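Local coordinates for protein digeranylgeranylglycerophospholipid reductase (Sulfolobus acidocaldarius, PDB 3ATQ) that reduces the double bonds of the geranylgeranyl chains of archaeal membrane lipid precursors, using FAD, to give saturated phytanyl lipids, at residues A183-R188 and L231-G236; G76-S81 and H200-I205. All coordinates share one frame; numbering follows the deposited sequence.

Interaction 1: A183-R188 and L231-G236; sequences ADVAYR and LGIQGG. With FDA (dihydroflavine-adenine dinucleotide), chain B; C14 (tetradecane), chain C.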
loop_
_atom_site.group_PDB
_atom_site.type_symbol
_atom_site.label_atom_id
_atom_site.label_comp_id
_atom_site.label_asym_id
_atom_site.label_seq_id
_atom_site.Cartn_x
_atom_site.Cartn_y
_atom_site.Cartn_z
ATOM N N ALA A 183 -9.794 3.101 5.004
ATOM C CA ALA A 183 -9.443 3.065 3.589
ATOM C C ALA A 183 -9.862 4.349 2.903
ATOM O O ALA A 183 -10.731 5.075 3.408
ATOM C CB ALA A 183 -10.094 1.860 2.915
ATOM N N ASP A 184 -9.234 4.623 1.760
ATOM C CA ASP A 184 -9.684 5.664 0.848
ATOM C C ASP A 184 -10.269 5.045 -0.416
ATOM O O ASP A 184 -9.973 3.878 -0.760
ATOM C CB ASP A 184 -8.510 6.530 0.410
ATOM C CG ASP A 184 -8.100 7.553 1.433
ATOM O OD1 ASP A 184 -8.548 7.528 2.599
ATOM O OD2 ASP A 184 -7.287 8.417 1.031
ATOM N N VAL A 185 -11.133 5.784 -1.102
ATOM C CA VAL A 185 -11.379 5.418 -2.498
ATOM C C VAL A 185 -10.587 6.391 -3.322
ATOM O O VAL A 185 -10.378 7.544 -2.920
ATOM C CB VAL A 185 -12.880 5.359 -2.906
ATOM C CG1 VAL A 185 -13.599 4.309 -2.044
ATOM C CG2 VAL A 185 -13.546 6.708 -2.782
ATOM N N ALA A 186 -10.093 5.932 -4.457
ATOM C CA ALA A 186 -9.202 6.770 -5.218
ATOM C C ALA A 186 -9.499 6.574 -6.685
ATOM O O ALA A 186 -9.986 5.506 -7.087
ATOM C CB ALA A 186 -7.711 6.456 -4.869
ATOM N N TYR A 187 -9.280 7.631 -7.468
ATOM C CA TYR A 187 -9.692 7.642 -8.860
ATOM C C TYR A 187 -8.665 8.423 -9.645
ATOM O O TYR A 187 -8.211 9.466 -9.188
ATOM C CB TYR A 187 -11.080 8.307 -9.009
ATOM C CG TYR A 187 -11.501 8.460 -10.460
ATOM C CD1 TYR A 187 -12.085 7.395 -11.147
ATOM C CD2 TYR A 187 -11.307 9.666 -11.136
ATOM C CE1 TYR A 187 -12.461 7.537 -12.503
ATOM C CE2 TYR A 187 -11.679 9.818 -12.481
ATOM C CZ TYR A 187 -12.240 8.736 -13.149
ATOM O OH TYR A 187 -12.623 8.875 -14.460
ATOM N N ARG A 188 -8.310 7.948 -10.839
ATOM C CA ARG A 188 -7.342 8.705 -11.628
ATOM C C ARG A 188 -7.604 8.576 -13.102
ATOM O O ARG A 188 -8.271 7.646 -13.547
ATOM C CB ARG A 188 -5.874 8.296 -11.306
ATOM C CG ARG A 188 -5.431 6.896 -11.776
ATOM C CD ARG A 188 -5.049 6.895 -13.286
ATOM N NE ARG A 188 -4.600 5.567 -13.733
ATOM C CZ ARG A 188 -5.416 4.601 -14.158
ATOM N NH1 ARG A 188 -6.735 4.788 -14.182
ATOM N NH2 ARG A 188 -4.913 3.444 -14.553
ATOM N N LEU A 231 -7.288 11.787 -7.361
ATOM C CA LEU A 231 -7.484 12.105 -5.944
ATOM C C LEU A 231 -7.876 10.877 -5.161
ATOM O O LEU A 231 -8.324 9.864 -5.732
ATOM C CB LEU A 231 -8.550 13.205 -5.744
ATOM C CG LEU A 231 -10.040 12.826 -5.871
ATOM C CD1 LEU A 231 -10.908 13.908 -5.295
ATOM C CD2 LEU A 231 -10.439 12.536 -7.339
ATOM N N GLY A 232 -7.763 10.996 -3.834
ATOM C CA GLY A 232 -8.286 10.005 -2.943
ATOM C C GLY A 232 -9.071 10.729 -1.879
ATOM O O GLY A 232 -8.735 11.871 -1.515
ATOM N N ILE A 233 -10.122 10.088 -1.412
ATOM C CA ILE A 233 -10.921 10.624 -0.316
ATOM C C ILE A 233 -11.164 9.525 0.706
ATOM O O ILE A 233 -11.199 8.341 0.349
ATOM C CB ILE A 233 -12.248 11.278 -0.818
ATOM C CG1 ILE A 233 -13.242 10.245 -1.362
ATOM C CG2 ILE A 233 -11.981 12.389 -1.873
ATOM C CD1 ILE A 233 -14.600 10.853 -1.693
ATOM N N GLN A 234 -11.325 9.893 1.972
ATOM C CA GLN A 234 -11.527 8.881 3.003
ATOM C C GLN A 234 -12.880 8.172 2.875
ATOM O O GLN A 234 -13.910 8.823 2.660
ATOM C CB GLN A 234 -11.372 9.500 4.410
ATOM C CG GLN A 234 -11.392 8.476 5.514
ATOM C CD GLN A 234 -11.172 9.068 6.895
ATOM O OE1 GLN A 234 -11.301 10.280 7.101
ATOM N NE2 GLN A 234 -10.839 8.221 7.845
ATOM N N GLY A 235 -12.888 6.849 3.038
ATOM C CA GLY A 235 -14.124 6.082 3.012
ATOM C C GLY A 235 -14.835 6.142 4.351
ATOM O O GLY A 235 -14.271 6.617 5.359
ATOM N N GLY A 236 -16.082 5.677 4.365
ATOM C CA GLY A 236 -16.873 5.574 5.603
ATOM C C GLY A 236 -17.284 6.880 6.249
ATOM O O GLY A 236 -17.688 6.903 7.418
HETATM P PA FDA B . -3.079 -5.670 -7.249
HETATM O O1A FDA B . -4.551 -5.329 -7.146
HETATM O O2A FDA B . -2.185 -4.858 -8.131
HETATM O O5B FDA B . -3.043 -7.187 -7.768
HETATM C C5B FDA B . -3.973 -8.189 -7.338
HETATM C C4B FDA B . -4.124 -9.205 -8.469
HETATM O O4B FDA B . -4.875 -10.323 -7.996
HETATM C C3B FDA B . -4.885 -8.647 -9.669
HETATM O O3B FDA B . -4.039 -8.726 -10.838
HETATM C C2B FDA B . -6.143 -9.515 -9.786
HETATM O O2B FDA B . -6.452 -9.837 -11.153
HETATM C C1B FDA B . -5.741 -10.779 -9.051
HETATM N N9A FDA B . -6.813 -11.506 -8.346
HETATM C C8A FDA B . -7.650 -11.013 -7.412
HETATM N N7A FDA B . -8.422 -12.044 -6.950
HETATM C C5A FDA B . -8.031 -13.168 -7.596
HETATM C C6A FDA B . -8.446 -14.500 -7.549
HETATM N N6A FDA B . -9.461 -14.870 -6.728
HETATM N N1A FDA B . -7.816 -15.408 -8.346
HETATM C C2A FDA B . -6.819 -15.054 -9.187
HETATM N N3A FDA B . -6.428 -13.772 -9.254
HETATM C C4A FDA B . -7.008 -12.826 -8.465
HETATM N N1 FDA B . 0.799 2.987 -4.859
HETATM C C2 FDA B . 1.998 3.470 -5.238
HETATM O O2 FDA B . 3.022 2.873 -4.823
HETATM N N3 FDA B . 2.122 4.570 -6.023
HETATM C C4 FDA B . 1.072 5.274 -6.493
HETATM O O4 FDA B . 1.202 6.292 -7.233
HETATM C C4X FDA B . -0.278 4.807 -6.123
HETATM N N5 FDA B . -1.420 5.427 -6.488
HETATM C C5X FDA B . -2.619 4.806 -6.387
HETATM C C6 FDA B . -3.729 5.324 -7.059
HETATM C C7 FDA B . -4.964 4.675 -7.025
HETATM C C7M FDA B . -6.130 5.280 -7.803
HETATM C C8 FDA B . -5.091 3.493 -6.287
HETATM C C8M FDA B . -6.410 2.729 -6.243
HETATM C C9 FDA B . -3.964 2.961 -5.612
HETATM C C9A FDA B . -2.732 3.616 -5.646
HETATM N N10 FDA B . -1.600 3.092 -4.953
HETATM C C10 FDA B . -0.336 3.590 -5.278
HETATM C "C1'" FDA B . -1.705 1.734 -4.372
HETATM C "C2'" FDA B . -1.126 0.638 -5.287
HETATM O "O2'" FDA B . -1.719 0.745 -6.584
HETATM C "C3'" FDA B . -1.472 -0.718 -4.681
HETATM O "O3'" FDA B . -1.211 -0.631 -3.260
HETATM C "C4'" FDA B . -0.651 -1.883 -5.244
HETATM O "O4'" FDA B . -0.710 -1.917 -6.669
HETATM C "C5'" FDA B . -1.206 -3.200 -4.666
HETATM O "O5'" FDA B . -0.532 -4.316 -5.264
HETATM P P FDA B . -1.093 -5.811 -5.072
HETATM O O1P FDA B . -0.243 -6.791 -5.821
HETATM O O2P FDA B . -1.349 -5.987 -3.586
HETATM O O3P FDA B . -2.593 -5.762 -5.716
HETATM C C01 C14 C . 5.857 8.136 -4.139
HETATM C C02 C14 C . 4.602 7.405 -3.700
HETATM C C03 C14 C . 3.448 8.370 -3.456
HETATM C C04 C14 C . 2.281 8.061 -4.378
HETATM C C05 C14 C . 1.055 7.574 -3.628
HETATM C C06 C14 C . -0.216 7.890 -4.409
HETATM C C07 C14 C . -1.424 7.202 -3.772
HETATM C C08 C14 C . -2.751 7.831 -4.180
HETATM C C09 C14 C . -3.852 7.637 -3.131
HETATM C C10 C14 C . -3.831 8.740 -2.078
HETATM C C11 C14 C . -4.775 8.466 -0.917
HETATM C C12 C14 C . -4.044 8.331 0.425
HETATM C C13 C14 C . -4.059 9.611 1.257
HETATM C C14 C14 C . -4.255 9.356 2.740
#

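Interaction 2: G76-S81 and H200-I205; sequences GIKLYS and HDYLRI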
loop_
_atom_site.group_PDB
_atom_site.type_symbol
_atom_site.label_atom_id
_atom_site.label_comp_id
_atom_site.label_asym_id
_atom_site.label_seq_id
_atom_site.Cartn_x
_atom_site.Cartn_y
_atom_site.Cartn_z
ATOM N N GLY A 76 11.584 14.539 -7.306
ATOM C CA GLY A 76 10.959 14.980 -6.062
ATOM C C GLY A 76 9.476 15.288 -6.166
ATOM O O GLY A 76 8.817 14.951 -7.161
ATOM N N ILE A 77 8.961 15.952 -5.133
ATOM C CA ILE A 77 7.534 16.235 -5.006
ATOM C C ILE A 77 7.348 17.671 -4.564
ATOM O O ILE A 77 8.086 18.170 -3.703
ATOM C CB ILE A 77 6.834 15.315 -3.946
ATOM C CG1 ILE A 77 6.922 13.840 -4.336
ATOM C CG2 ILE A 77 5.359 15.667 -3.794
ATOM C CD1 ILE A 77 8.179 13.131 -3.877
ATOM N N LYS A 78 6.360 18.325 -5.155
ATOM C CA LYS A 78 5.937 19.646 -4.727
ATOM C C LYS A 78 4.618 19.506 -3.980
ATOM O O LYS A 78 3.616 19.085 -4.557
ATOM C CB LYS A 78 5.817 20.573 -5.930
ATOM C CG LYS A 78 7.136 20.646 -6.699
ATOM C CD LYS A 78 7.314 21.939 -7.434
ATOM C CE LYS A 78 8.806 22.231 -7.643
ATOM N NZ LYS A 78 8.993 23.215 -8.739
ATOM N N LEU A 79 4.655 19.827 -2.690
ATOM C CA LEU A 79 3.487 19.798 -1.822
ATOM C C LEU A 79 2.850 21.188 -1.687
ATOM O O LEU A 79 3.512 22.152 -1.257
ATOM C CB LEU A 79 3.902 19.293 -0.441
ATOM C CG LEU A 79 2.786 18.934 0.531
ATOM C CD1 LEU A 79 2.065 17.692 0.010
ATOM C CD2 LEU A 79 3.370 18.660 1.907
ATOM N N TYR A 80 1.570 21.278 -2.037
ATOM C CA TYR A 80 0.830 22.545 -2.035
ATOM C C TYR A 80 -0.135 22.622 -0.862
ATOM O O TYR A 80 -0.916 21.681 -0.637
ATOM C CB TYR A 80 -0.002 22.671 -3.299
ATOM C CG TYR A 80 0.798 22.813 -4.561
ATOM C CD1 TYR A 80 0.781 24.004 -5.278
ATOM C CD2 TYR A 80 1.575 21.755 -5.047
ATOM C CE1 TYR A 80 1.523 24.150 -6.457
ATOM C CE2 TYR A 80 2.316 21.888 -6.227
ATOM C CZ TYR A 80 2.285 23.090 -6.919
ATOM O OH TYR A 80 3.005 23.246 -8.082
ATOM N N SER A 81 -0.091 23.748 -0.147
ATOM C CA SER A 81 -1.081 24.090 0.873
ATOM C C SER A 81 -2.471 24.277 0.244
ATOM O O SER A 81 -2.588 24.587 -0.947
ATOM C CB SER A 81 -0.668 25.390 1.593
ATOM O OG SER A 81 -0.738 26.494 0.706
ATOM N N HIS A 200 8.583 18.801 -15.161
ATOM C CA HIS A 200 7.940 17.502 -15.400
ATOM C C HIS A 200 8.580 16.341 -14.630
ATOM O O HIS A 200 8.062 15.237 -14.658
ATOM C CB HIS A 200 7.833 17.210 -16.910
ATOM C CG HIS A 200 9.058 16.600 -17.507
ATOM N ND1 HIS A 200 10.094 17.350 -18.024
ATOM C CD2 HIS A 200 9.403 15.303 -17.694
ATOM C CE1 HIS A 200 11.025 16.543 -18.501
ATOM N NE2 HIS A 200 10.634 15.294 -18.302
ATOM N N ASP A 201 9.710 16.591 -13.961
ATOM C CA ASP A 201 10.341 15.591 -13.094
ATOM C C ASP A 201 9.873 15.664 -11.634
ATOM O O ASP A 201 10.396 14.943 -10.774
ATOM C CB ASP A 201 11.873 15.683 -13.166
ATOM C CG ASP A 201 12.409 17.067 -12.807
ATOM O OD1 ASP A 201 11.716 18.084 -13.046
ATOM O OD2 ASP A 201 13.553 17.128 -12.300
ATOM N N TYR A 202 8.901 16.534 -11.349
ATOM C CA TYR A 202 8.359 16.644 -9.990
ATOM C C TYR A 202 6.894 16.235 -9.936
ATOM O O TYR A 202 6.087 16.720 -10.736
ATOM C CB TYR A 202 8.519 18.061 -9.425
ATOM C CG TYR A 202 9.936 18.312 -8.944
ATOM C CD1 TYR A 202 10.238 18.296 -7.582
ATOM C CD2 TYR A 202 10.975 18.497 -9.854
ATOM C CE1 TYR A 202 11.535 18.487 -7.137
ATOM C CE2 TYR A 202 12.281 18.691 -9.417
ATOM C CZ TYR A 202 12.544 18.675 -8.054
ATOM O OH TYR A 202 13.826 18.861 -7.610
ATOM N N LEU A 203 6.565 15.367 -8.977
ATOM C CA LEU A 203 5.165 15.035 -8.703
ATOM C C LEU A 203 4.594 16.241 -7.985
ATOM O O LEU A 203 5.340 16.998 -7.357
ATOM C CB LEU A 203 5.046 13.799 -7.782
ATOM C CG LEU A 203 5.773 12.511 -8.184
ATOM C CD1 LEU A 203 5.508 11.406 -7.180
ATOM C CD2 LEU A 203 5.374 12.049 -9.604
ATOM N N ARG A 204 3.285 16.431 -8.106
ATOM C CA ARG A 204 2.592 17.494 -7.407
ATOM C C ARG A 204 1.518 16.861 -6.538
ATOM O O ARG A 204 0.705 16.038 -6.996
ATOM C CB ARG A 204 1.964 18.493 -8.385
ATOM C CG ARG A 204 2.946 19.105 -9.393
ATOM C CD ARG A 204 2.257 20.122 -10.268
ATOM N NE ARG A 204 3.045 20.407 -11.461
ATOM C CZ ARG A 204 2.600 21.081 -12.517
ATOM N NH1 ARG A 204 1.356 21.551 -12.545
ATOM N NH2 ARG A 204 3.406 21.284 -13.555
ATOM N N ILE A 205 1.532 17.226 -5.271
ATOM C CA ILE A 205 0.494 16.786 -4.356
ATOM C C ILE A 205 -0.187 18.023 -3.752
ATOM O O ILE A 205 0.490 18.904 -3.221
ATOM C CB ILE A 205 1.071 15.840 -3.278
ATOM C CG1 ILE A 205 1.516 14.521 -3.949
ATOM C CG2 ILE A 205 0.045 15.592 -2.159
ATOM C CD1 ILE A 205 2.190 13.507 -3.037
#

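Interaction 1: A183-R188 and L231-G236
Val-185 and Ile-233 face each other across an antiparallel pair of neighbouring strands in the eight-stranded mixed sheet, a worked case of how one sheet serves two environments. Their side chains cross obliquely, Val-185 CG2 meeting Ile-233 CG1 at 3.8 Å. Both branches sit between the backbone N and the carbonyl carbon (chi1 of Ile-233 69°), which turns CG1 of the isoleucine to the valine. Leu-231 and Tyr-187 share this face, where helix 242-253 packs on them; the tyrosine ring runs away from the partner strand, and its hydroxyl is hydrogen-bonded to Glu-189. The backbones are joined at Val-185 and Ile-233, and again at Tyr-187 and Leu-231, by paired N-H to O bonds, and Gly-235 N adds a bond of 2.8 Å to Ala-183 O beyond the strand end. The other face, with Ala-186 and Gly-232, looks onto the bound ligands. The methyl of Ala-186 lies 3.5 Å, CB to C7M, from the dimethylbenzene end of the flavin. At Gly-232 even a CB would probably collide with C11 of the tetradecane. Asp-184 also reaches the tetradecane: its CB passes Ile-233 O, OD1 lies 3.3 Å from Gln-234 CA, and OD2 comes within 3.2 Å of C11.

Interaction 2: G76-S81 and H200-I205
Strands 70-80 and 202-206 run parallel here, their short axes 25° apart and 4.4 Å at closest approach, in register from Ile-77 opposite Leu-203 to Leu-79 opposite Ile-205, and four bonds link them: Leu-203 N to Gly-76 O, Lys-78 N to Leu-203 O, Ile-205 N to Lys-78 O and Tyr-80 N to Ile-205 O. On one face Ile-77, Leu-79, Leu-203 and Ile-205 pack against one another. Leu-79 has CG anti to its own amide nitrogen (chi1 -168°), which brings CD1 to 3.6 Å from CG2 of Ile-205, while Ile-77 reaches with CG1 to Leu-203 CB and with CG2 to Ile-205 CD1. This is a parallel junction within the eight-stranded mixed sheet, flanked by strands 87-97 and 216-221. The other face carries Tyr-202, whose ring has the backbone at Gly-76 over one side, with N 3.9 Å above the plane, and Lys-78 CE over the opposite side. Tyr-202 OH is hydrogen-bonded to Asn-91 OD1. Lys-78 NZ is 5.2 Å from the centroid of the Tyr-202 ring, too long for more than a weak cation-pi attraction; its salt bridge is to Asp-199. Replacing Tyr-202 by an alanine would probably leave the glycine backbone and the lysine chain without the ring between them, and Asn-91 without its bond to the hydroxyl. Further along, Tyr-80 CE2 lies 4.0 Å from Arg-204 CB, its ring edge turned to Ile-205 O.

Both interactions belong to one eight-stranded mixed sheet, their centres about 19 Å apart and their nearest atoms about 9 Å, without touching. Across the sheet, strand 70-80 pairs with 202-206 in interaction 2, and strand 216-221 alone stands between 202-206 and the pair 226-234/183-193 of interaction 1. Along the chain the segments alternate: 76-81, then 183-188, then 200-205, then 231-236, so the sheet draws together distant parts of the sequence. Interaction 1 adjoins the flavin and the tetradecane directly. Interaction 2 lies farther out, though its Leu-203 side chain is about 4 Å from the tetradecane, consistent with a single sheet lining the site where lipid chains meet the cofactor.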